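Side-chain contacts in PKS (Streptomyces sp. CNQ431, PDB 5YDA), which serves as the acyltransferase domain of the splenocin polyketide synthase, a broadly selective unit that probably transfers acyl building blocks to a carrier protein: residues Ile305-Ser308 / Phe309-His312; Ala171-Ala174 / Leu175-Thr178; Trp345-His348 / Thr349-Val353; Gly269-Asp272 / Ala273-Leu277. One frame throughout, in Å; residues are numbered along the deposited sequence.

Contact 1 (Ile305-Ser308 / Phe309-His312)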
loop_
_atom_site.group_PDB
_atom_site.type_symbol
_atom_site.label_atom_id
_atom_site.label_comp_id
_atom_site.label_asym_id
_atom_site.label_seq_id
_atom_site.Cartn_x
_atom_site.Cartn_y
_atom_site.Cartn_z
ATOM N N ILE A 305 -11.930 -15.289 20.884
ATOM C CA ILE A 305 -12.483 -15.470 19.537
ATOM C C ILE A 305 -11.544 -16.204 18.599
ATOM O O ILE A 305 -11.879 -16.367 17.423
ATOM C CB ILE A 305 -12.934 -14.137 18.906
ATOM C CG1 ILE A 305 -11.811 -13.086 18.907
ATOM C CG2 ILE A 305 -14.142 -13.596 19.648
ATOM C CD1 ILE A 305 -10.687 -13.275 17.853
ATOM N N LEU A 306 -10.380 -16.653 19.073
ATOM C CA LEU A 306 -9.415 -17.274 18.171
ATOM C C LEU A 306 -9.968 -18.553 17.549
ATOM O O LEU A 306 -9.849 -18.771 16.334
ATOM C CB LEU A 306 -8.108 -17.560 18.915
ATOM C CG LEU A 306 -7.270 -16.333 19.304
ATOM C CD1 LEU A 306 -5.963 -16.759 19.958
ATOM C CD2 LEU A 306 -7.005 -15.453 18.086
ATOM N N GLU A 307 -10.565 -19.420 18.369
ATOM C CA GLU A 307 -11.061 -20.696 17.853
ATOM C C GLU A 307 -12.239 -20.481 16.914
ATOM O O GLU A 307 -12.294 -21.063 15.822
ATOM C CB GLU A 307 -11.433 -21.637 19.008
ATOM C CG GLU A 307 -10.239 -22.324 19.651
ATOM C CD GLU A 307 -9.714 -23.484 18.805
ATOM O OE1 GLU A 307 -9.716 -24.624 19.280
ATOM O OE2 GLU A 307 -9.280 -23.270 17.668
ATOM N N SER A 308 -13.164 -19.610 17.292
ATOM C CA SER A 308 -14.234 -19.254 16.376
ATOM C C SER A 308 -13.688 -18.701 15.068
ATOM O O SER A 308 -14.239 -18.964 13.988
ATOM C CB SER A 308 -15.153 -18.236 17.026
ATOM O OG SER A 308 -15.955 -17.676 16.006
ATOM N N PHE A 309 -12.613 -17.915 15.134
ATOM C CA PHE A 309 -12.088 -17.375 13.889
ATOM C C PHE A 309 -11.431 -18.468 13.056
ATOM O O PHE A 309 -11.460 -18.403 11.823
ATOM C CB PHE A 309 -11.111 -16.232 14.164
ATOM C CG PHE A 309 -10.506 -15.657 12.919
ATOM C CD1 PHE A 309 -11.312 -15.160 11.917
ATOM C CD2 PHE A 309 -9.142 -15.645 12.742
ATOM C CE1 PHE A 309 -10.773 -14.650 10.764
ATOM C CE2 PHE A 309 -8.583 -15.116 11.593
ATOM C CZ PHE A 309 -9.401 -14.626 10.605
ATOM N N ALA A 310 -10.843 -19.472 13.712
ATOM C CA ALA A 310 -10.292 -20.614 12.989
ATOM C C ALA A 310 -11.370 -21.347 12.196
ATOM O O ALA A 310 -11.086 -21.902 11.126
ATOM C CB ALA A 310 -9.600 -21.571 13.967
ATOM N N GLY A 311 -12.607 -21.351 12.691
ATOM C CA GLY A 311 -13.706 -21.890 11.899
ATOM C C GLY A 311 -13.826 -21.219 10.542
ATOM O O GLY A 311 -13.916 -21.890 9.507
ATOM N N HIS A 312 -13.811 -19.877 10.528
ATOM C CA HIS A 312 -13.841 -19.147 9.265
ATOM C C HIS A 312 -12.595 -19.404 8.437
ATOM O O HIS A 312 -12.679 -19.545 7.208
ATOM C CB HIS A 312 -14.008 -17.649 9.519
ATOM C CG HIS A 312 -15.353 -17.292 10.047
ATOM N ND1 HIS A 312 -15.609 -17.162 11.392
ATOM C CD2 HIS A 312 -16.533 -17.101 9.416
ATOM C CE1 HIS A 312 -16.888 -16.883 11.569
ATOM N NE2 HIS A 312 -17.472 -16.843 10.384
#

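Contact 2 (Ala171-Ala174 / Leu175-Thr178)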
loop_
_atom_site.group_PDB
_atom_site.type_symbol
_atom_site.label_atom_id
_atom_site.label_comp_id
_atom_site.label_asym_id
_atom_site.label_seq_id
_atom_site.Cartn_x
_atom_site.Cartn_y
_atom_site.Cartn_z
ATOM N N ALA A 171 -16.041 0.054 6.562
ATOM C CA ALA A 171 -14.925 0.977 6.393
ATOM C C ALA A 171 -13.633 0.214 6.141
ATOM O O ALA A 171 -12.826 0.604 5.291
ATOM C CB ALA A 171 -14.780 1.890 7.622
ATOM N N PHE A 172 -13.420 -0.887 6.867
ATOM C CA PHE A 172 -12.172 -1.606 6.689
ATOM C C PHE A 172 -12.213 -2.482 5.447
ATOM O O PHE A 172 -11.195 -2.611 4.758
ATOM C CB PHE A 172 -11.847 -2.419 7.940
ATOM C CG PHE A 172 -11.438 -1.572 9.102
ATOM C CD1 PHE A 172 -10.252 -0.843 9.058
ATOM C CD2 PHE A 172 -12.246 -1.475 10.227
ATOM C CE1 PHE A 172 -9.870 -0.042 10.125
ATOM C CE2 PHE A 172 -11.875 -0.681 11.299
ATOM C CZ PHE A 172 -10.684 0.037 11.251
ATOM N N MET A 173 -13.383 -3.066 5.128
ATOM C CA MET A 173 -13.499 -3.814 3.877
ATOM C C MET A 173 -13.308 -2.898 2.680
ATOM O O MET A 173 -12.707 -3.308 1.676
ATOM C CB MET A 173 -14.846 -4.536 3.805
ATOM C CG MET A 173 -14.982 -5.694 4.821
ATOM S SD MET A 173 -13.627 -6.903 4.711
ATOM C CE MET A 173 -13.763 -7.412 2.985
ATOM N N ALA A 174 -13.771 -1.641 2.779
ATOM C CA ALA A 174 -13.437 -0.666 1.744
ATOM C C ALA A 174 -11.929 -0.606 1.531
ATOM O O ALA A 174 -11.450 -0.572 0.386
ATOM C CB ALA A 174 -13.984 0.720 2.116
ATOM N N LEU A 175 -11.156 -0.607 2.623
ATOM C CA LEU A 175 -9.702 -0.524 2.475
ATOM C C LEU A 175 -9.155 -1.792 1.839
ATOM O O LEU A 175 -8.308 -1.725 0.937
ATOM C CB LEU A 175 -9.027 -0.269 3.831
ATOM C CG LEU A 175 -7.495 -0.264 3.779
ATOM C CD1 LEU A 175 -6.972 0.938 2.990
ATOM C CD2 LEU A 175 -6.919 -0.258 5.175
ATOM N N PHE A 176 -9.647 -2.957 2.286
ATOM C CA PHE A 176 -9.166 -4.219 1.733
ATOM C C PHE A 176 -9.384 -4.279 0.225
ATOM O O PHE A 176 -8.466 -4.614 -0.529
ATOM C CB PHE A 176 -9.863 -5.384 2.432
ATOM C CG PHE A 176 -9.491 -6.731 1.888
ATOM C CD1 PHE A 176 -8.261 -7.302 2.196
ATOM C CD2 PHE A 176 -10.368 -7.426 1.063
ATOM C CE1 PHE A 176 -7.918 -8.548 1.687
ATOM C CE2 PHE A 176 -10.032 -8.664 0.557
ATOM C CZ PHE A 176 -8.803 -9.230 0.870
ATOM N N VAL A 177 -10.574 -3.888 -0.237
ATOM C CA VAL A 177 -10.894 -3.977 -1.658
ATOM C C VAL A 177 -10.132 -2.925 -2.447
ATOM O O VAL A 177 -9.679 -3.183 -3.575
ATOM C CB VAL A 177 -12.418 -3.874 -1.864
ATOM C CG1 VAL A 177 -12.772 -3.688 -3.340
ATOM C CG2 VAL A 177 -13.084 -5.123 -1.299
ATOM N N THR A 178 -9.942 -1.735 -1.866
ATOM C CA THR A 178 -9.132 -0.717 -2.541
ATOM C C THR A 178 -7.718 -1.221 -2.795
ATOM O O THR A 178 -7.183 -1.072 -3.899
ATOM C CB THR A 178 -9.092 0.583 -1.721
ATOM O OG1 THR A 178 -10.419 1.112 -1.574
ATOM C CG2 THR A 178 -8.197 1.615 -2.411
#

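Contact 3 (Trp345-His348 / Thr349-Val353)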
loop_
_atom_site.group_PDB
_atom_site.type_symbol
_atom_site.label_atom_id
_atom_site.label_comp_id
_atom_site.label_asym_id
_atom_site.label_seq_id
_atom_site.Cartn_x
_atom_site.Cartn_y
_atom_site.Cartn_z
ATOM N N TRP A 345 -2.317 -18.881 10.470
ATOM C CA TRP A 345 -3.153 -17.703 10.288
ATOM C C TRP A 345 -3.830 -17.293 11.587
ATOM O O TRP A 345 -4.022 -16.094 11.822
ATOM C CB TRP A 345 -4.170 -17.949 9.172
ATOM C CG TRP A 345 -3.522 -17.855 7.825
ATOM C CD1 TRP A 345 -3.083 -18.882 7.050
ATOM C CD2 TRP A 345 -3.201 -16.652 7.115
ATOM N NE1 TRP A 345 -2.524 -18.398 5.892
ATOM C CE2 TRP A 345 -2.583 -17.031 5.908
ATOM C CE3 TRP A 345 -3.396 -15.292 7.376
ATOM C CZ2 TRP A 345 -2.157 -16.107 4.970
ATOM C CZ3 TRP A 345 -2.966 -14.378 6.450
ATOM C CH2 TRP A 345 -2.350 -14.786 5.259
ATOM N N VAL A 346 -4.177 -18.257 12.444
ATOM C CA VAL A 346 -4.651 -17.923 13.786
ATOM C C VAL A 346 -3.560 -17.186 14.561
ATOM O O VAL A 346 -3.807 -16.141 15.169
ATOM C CB VAL A 346 -5.117 -19.192 14.533
ATOM C CG1 VAL A 346 -5.433 -18.866 16.003
ATOM C CG2 VAL A 346 -6.347 -19.800 13.856
ATOM N N ASP A 347 -2.335 -17.728 14.551
ATOM C CA ASP A 347 -1.210 -17.061 15.208
ATOM C C ASP A 347 -1.001 -15.654 14.662
ATOM O O ASP A 347 -0.668 -14.728 15.412
ATOM C CB ASP A 347 0.076 -17.870 15.023
ATOM C CG ASP A 347 0.107 -19.124 15.864
ATOM O OD1 ASP A 347 -0.648 -19.204 16.856
ATOM O OD2 ASP A 347 0.899 -20.029 15.532
ATOM N N HIS A 348 -1.163 -15.484 13.350
ATOM C CA HIS A 348 -0.954 -14.178 12.748
ATOM C C HIS A 348 -1.819 -13.118 13.420
ATOM O O HIS A 348 -1.350 -12.005 13.690
ATOM C CB HIS A 348 -1.245 -14.236 11.248
ATOM C CG HIS A 348 -1.216 -12.894 10.596
ATOM N ND1 HIS A 348 -2.359 -12.167 10.344
ATOM C CD2 HIS A 348 -0.179 -12.124 10.185
ATOM C CE1 HIS A 348 -2.028 -11.011 9.795
ATOM N NE2 HIS A 348 -0.711 -10.963 9.684
ATOM N N THR A 349 -3.072 -13.467 13.738
ATOM C CA THR A 349 -4.013 -12.537 14.351
ATOM C C THR A 349 -3.744 -12.333 15.840
ATOM O O THR A 349 -4.029 -11.254 16.377
ATOM C CB THR A 349 -5.442 -13.041 14.099
ATOM O OG1 THR A 349 -5.797 -12.760 12.736
ATOM C CG2 THR A 349 -6.484 -12.409 15.051
ATOM N N ARG A 350 -3.171 -13.329 16.515
ATOM C CA ARG A 350 -2.899 -13.200 17.942
ATOM C C ARG A 350 -1.553 -12.537 18.233
ATOM O O ARG A 350 -1.424 -11.818 19.229
ATOM C CB ARG A 350 -2.948 -14.582 18.602
ATOM C CG ARG A 350 -2.493 -14.614 20.049
ATOM C CD ARG A 350 -3.395 -13.785 20.936
ATOM N NE ARG A 350 -2.921 -13.754 22.318
ATOM C CZ ARG A 350 -1.879 -13.036 22.751
ATOM N NH1 ARG A 350 -1.171 -12.279 21.915
ATOM N NH2 ARG A 350 -1.537 -13.084 24.029
ATOM N N ARG A 351 -0.559 -12.748 17.388
ATOM C CA ARG A 351 0.820 -12.449 17.729
ATOM C C ARG A 351 1.280 -11.117 17.149
ATOM O O ARG A 351 0.665 -10.535 16.244
ATOM C CB ARG A 351 1.735 -13.581 17.255
ATOM C CG ARG A 351 1.572 -14.834 18.141
ATOM C CD ARG A 351 2.437 -15.996 17.715
ATOM N NE ARG A 351 3.853 -15.656 17.560
ATOM C CZ ARG A 351 4.756 -16.492 17.045
ATOM N NH1 ARG A 351 4.378 -17.706 16.651
ATOM N NH2 ARG A 351 6.028 -16.124 16.919
ATOM N N THR A 352 2.385 -10.641 17.709
ATOM C CA THR A 352 2.970 -9.372 17.327
ATOM C C THR A 352 3.186 -9.292 15.823
ATOM O O THR A 352 3.692 -10.231 15.198
ATOM C CB THR A 352 4.299 -9.196 18.068
ATOM O OG1 THR A 352 4.072 -9.345 19.483
ATOM C CG2 THR A 352 4.914 -7.810 17.771
ATOM N N VAL A 353 2.788 -8.163 15.243
ATOM C CA VAL A 353 3.139 -7.855 13.859
ATOM C C VAL A 353 4.615 -7.446 13.827
ATOM O O VAL A 353 4.984 -6.342 14.247
ATOM C CB VAL A 353 2.233 -6.756 13.279
ATOM C CG1 VAL A 353 2.642 -6.405 11.874
ATOM C CG2 VAL A 353 0.768 -7.209 13.291
HETATM O O HOH W 1 1.574 -11.578 13.503
#

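Contact 4 (Gly269-Asp272 / Ala273-Leu277)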
loop_
_atom_site.group_PDB
_atom_site.type_symbol
_atom_site.label_atom_id
_atom_site.label_comp_id
_atom_site.label_asym_id
_atom_site.label_seq_id
_atom_site.Cartn_x
_atom_site.Cartn_y
_atom_site.Cartn_z
ATOM N N GLY A 269 -4.390 -3.873 24.646
ATOM C CA GLY A 269 -4.854 -4.577 25.830
ATOM C C GLY A 269 -6.166 -3.978 26.283
ATOM O O GLY A 269 -6.820 -3.259 25.517
ATOM N N ASP A 270 -6.535 -4.254 27.538
ATOM C CA ASP A 270 -7.787 -3.660 27.990
ATOM C C ASP A 270 -7.585 -2.174 28.241
ATOM O O ASP A 270 -6.468 -1.703 28.461
ATOM C CB ASP A 270 -8.339 -4.359 29.231
ATOM C CG ASP A 270 -7.403 -4.311 30.389
ATOM O OD1 ASP A 270 -7.469 -3.330 31.189
ATOM O OD2 ASP A 270 -6.623 -5.285 30.505
ATOM N N THR A 271 -8.687 -1.430 28.174
ATOM C CA THR A 271 -8.588 0.022 28.146
ATOM C C THR A 271 -7.949 0.568 29.419
ATOM O O THR A 271 -7.150 1.507 29.355
ATOM C CB THR A 271 -9.967 0.630 27.905
ATOM O OG1 THR A 271 -10.529 0.029 26.729
ATOM C CG2 THR A 271 -9.851 2.121 27.661
ATOM N N ASP A 272 -8.259 -0.026 30.576
ATOM C CA ASP A 272 -7.667 0.423 31.837
ATOM C C ASP A 272 -6.148 0.299 31.814
ATOM O O ASP A 272 -5.431 1.222 32.209
ATOM C CB ASP A 272 -8.230 -0.382 33.012
ATOM C CG ASP A 272 -9.626 0.054 33.407
ATOM O OD1 ASP A 272 -10.070 1.143 32.965
ATOM O OD2 ASP A 272 -10.275 -0.696 34.176
ATOM N N ALA A 273 -5.645 -0.862 31.396
ATOM C CA ALA A 273 -4.204 -1.057 31.306
ATOM C C ALA A 273 -3.571 -0.075 30.318
ATOM O O ALA A 273 -2.467 0.429 30.555
ATOM C CB ALA A 273 -3.899 -2.501 30.904
ATOM N N VAL A 274 -4.261 0.219 29.214
ATOM C CA VAL A 274 -3.712 1.146 28.227
ATOM C C VAL A 274 -3.685 2.560 28.795
ATOM O O VAL A 274 -2.713 3.304 28.589
ATOM C CB VAL A 274 -4.509 1.063 26.907
ATOM C CG1 VAL A 274 -4.212 2.258 26.009
ATOM C CG2 VAL A 274 -4.181 -0.228 26.169
ATOM N N ASP A 275 -4.743 2.947 29.531
ATOM C CA ASP A 275 -4.753 4.227 30.244
ATOM C C ASP A 275 -3.522 4.375 31.133
ATOM O O ASP A 275 -2.844 5.410 31.116
ATOM C CB ASP A 275 -6.018 4.360 31.098
ATOM C CG ASP A 275 -7.262 4.636 30.275
ATOM O OD1 ASP A 275 -7.130 5.015 29.095
ATOM O OD2 ASP A 275 -8.378 4.492 30.819
ATOM N N ARG A 276 -3.207 3.340 31.911
ATOM C CA ARG A 276 -2.091 3.470 32.836
ATOM C C ARG A 276 -0.765 3.518 32.097
ATOM O O ARG A 276 0.129 4.276 32.484
ATOM C CB ARG A 276 -2.108 2.343 33.871
ATOM C CG ARG A 276 -3.331 2.421 34.778
ATOM C CD ARG A 276 -3.480 1.249 35.739
ATOM N NE ARG A 276 -2.787 0.048 35.308
ATOM C CZ ARG A 276 -3.394 -1.098 35.033
ATOM N NH1 ARG A 276 -4.713 -1.232 35.133
ATOM N NH2 ARG A 276 -2.653 -2.133 34.637
ATOM N N LEU A 277 -0.614 2.724 31.032
ATOM C CA LEU A 277 0.581 2.836 30.204
ATOM C C LEU A 277 0.757 4.258 29.677
ATOM O O LEU A 277 1.867 4.801 29.687
ATOM C CB LEU A 277 0.507 1.848 29.042
ATOM C CG LEU A 277 1.645 1.995 28.025
ATOM C CD1 LEU A 277 2.988 1.678 28.695
ATOM C CD2 LEU A 277 1.426 1.097 26.816
HETATM O O HOH W 2 -8.388 3.559 33.816
#

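Contact 1 (Ile305-Ser308 / Phe309-His312)
S308 O draws two donors from the turn that follows it, each through a weak bond. The first is backbone G311 N, 3.2 Å from S308 O at an N-H...O angle of only 122°; the same N-H makes a better-directed bond to E307 O. The second comes from the imidazole, whose H312 ND1 stands 3.4 Å from S308 O, with the oxygen oblique to the ring. Because CG of H312 lies beside its own backbone N (chi1 -69°), the ring folds back along the helix and carries ND1 to the carbonyl one turn earlier. These are i to i+3 and i to i+4 contacts in the opening turns of helix 306-313, a short helix toward the periphery of the acyltransferase domain. The main chain continues the pattern: F309 N bonds I305 O at 2.9 Å, and A310 N meets L306 O at the same separation. On the exposed side, the E307 chain bends at chi2 and leaves OE2 4.1 Å from A310 CB, a loose approach to the methyl. That methyl sits closer to the backbone, with A310 CB 3.3 Å from E307 O, and also packs on V342 and V346 of helix 342-350. F309 sends its ring off the first segment, CG anti to N at chi1 178°, onto R225 and L228 of helix 215-231, whose E224 touches the H312 side chain.

Contact 2 (Ala171-Ala174 / Leu175-Thr178)
L175 meets the preceding turn mainly through its root. Its amide gives a weak, long bond to the main chain, L175 N to A171 O at 3.4 Å, while L175 CB rests 3.3 Å from F172 O and the isobutyl end leads away and touches P375. F176 follows with a firmer bond, F176 N to F172 O at 2.9 Å, the donor in the carbonyl plane. Its ring and the M173 side chain run alongside each other, pointing the same way. M173 is bent at both chi2 and chi3 (-54° and -58°), which curls the thioether forward and sets the methyl CE 3.9 Å from F176 CD2, oblique to the ring. This apolar pair belongs to a largely buried part of helix 169-188 in the acyltransferase core: F176 reaches L201, Y204, T205 and C208 of helix 201-210, and M173 packs on V222 and I226 of helix 215-231. V177 comes next, its N bonded to M173 O and its CG2 branch 3.5 Å from that same oxygen; L156 of helix 156-161 touches both M173 and V177. At T178, OG1 donates a hydrogen bond to A174 O (2.8 Å) from 36° above the carbonyl plane, using the proton of the buried hydroxyl within the helix, whereas T178 N bonds A174 O at 2.9 Å from the opposite face.

Contact 3 (Trp345-His348 / Thr349-Val353)
D347 O receives the last well-formed backbone bond of helix 342-350, from R351 N at 2.8 Å and nearly in line with the carbonyl; R350 N adds a weak one. The main bond of R350 N goes instead to V346 O, 3.2 Å away, which also takes a weak bond from T349 N. T349 N further leans on W345 O, so its single proton is shared between two weakly held acceptors, one long and one poorly angled. R351 is the first residue to leave helical torsions. Past it, water 1 lies 3.0 Å from both H348 O and T352 O, though it cannot serve every acceptor in reach. Four side chains find their polar partners outside the two segments: H348 NE2 bonds N328 OD1, W345 NE1 bonds A339 O, T349 OG1 accepts from R225 NE, and R350 NE forms a salt bridge with D303. R351 O accepts from H298 ND1, and T352 OG1 bonds L256 O. The R351 side chain folds its aliphatic part over the helix end, with CD 4.0 Å from D347 CB, and brings NH1 to 4.3 Å from D347 OD2, the carboxylate near the guanidinium plane at its edge. That distance is beyond a salt bridge, so the D347-R351 attraction is probably modest; the specific polar ties of this helix end run mostly to the surrounding fold, and beyond it V353 pairs with strand 254-261.

Contact 4 (Gly269-Asp272 / Ala273-Leu277)
With chi1 at 60°, the CG of D270 sits between the backbone N and the carbonyl carbon, and the carboxylate reaches forward over the first turn to the amide of A273. The resulting bond, D270 OD1 to A273 N at 3.1 Å, is fairly straight (163°), but the N-H comes from above the carboxylate plane. D270 is thus the N-cap of helix 271-283, its negative charge probably favoured by the helix start, and its carbonyl begins the main-chain series with V274 N at 3.0 Å from D270 O. Strand 264-269 runs directly into this helix, which packs on the four-stranded antiparallel sheet of the ferredoxin-like small subdomain found in acyltransferases. At the junction V274 CG2 lies 4.0 Å from G269 N. One turn on, two carboxylates approach, D272 OD1 standing 4.3 Å from D275 OD2. Water 2 donates to both, 3.1 Å from D272 OD1 and 3.1 Å from D275 OD2, which probably eases the like-charge contact, while D275 OD1 is engaged in a salt bridge with R290. R276 turns at chi3 (-23°) and folds its guanidinium back along the helix; A273 CA lies 3.6 Å above one face of that group, near its rim, and NH1 is 4.2 Å from D272 CB.

Overall arrangement
Contacts 1 and 3 are direct neighbours, their centres 12 Å apart: helices 306-313 and 342-350 pack with F309 CE2 3.8 Å from T349 OG1 and L306 CD1 4.0 Å from R350 CB. Contact 2 lies deeper, its nearest atoms about 9 Å from contact 3, and helix 201-210 lies between them, Y204 touching F176 from contact 2 and W345 and T349 from contact 3. F176 and H348 both lie near, without touching, a GxSxG pattern (G198, S200, G202), probably the acyltransferase nucleophile elbow. Contact 4 also comes to about 9 Å of contact 3 at nearest atoms but lies farther out, its centre 30 Å from that of the chain; strand 254-261 connects them, bonded to V353 and packed against A273 and V274.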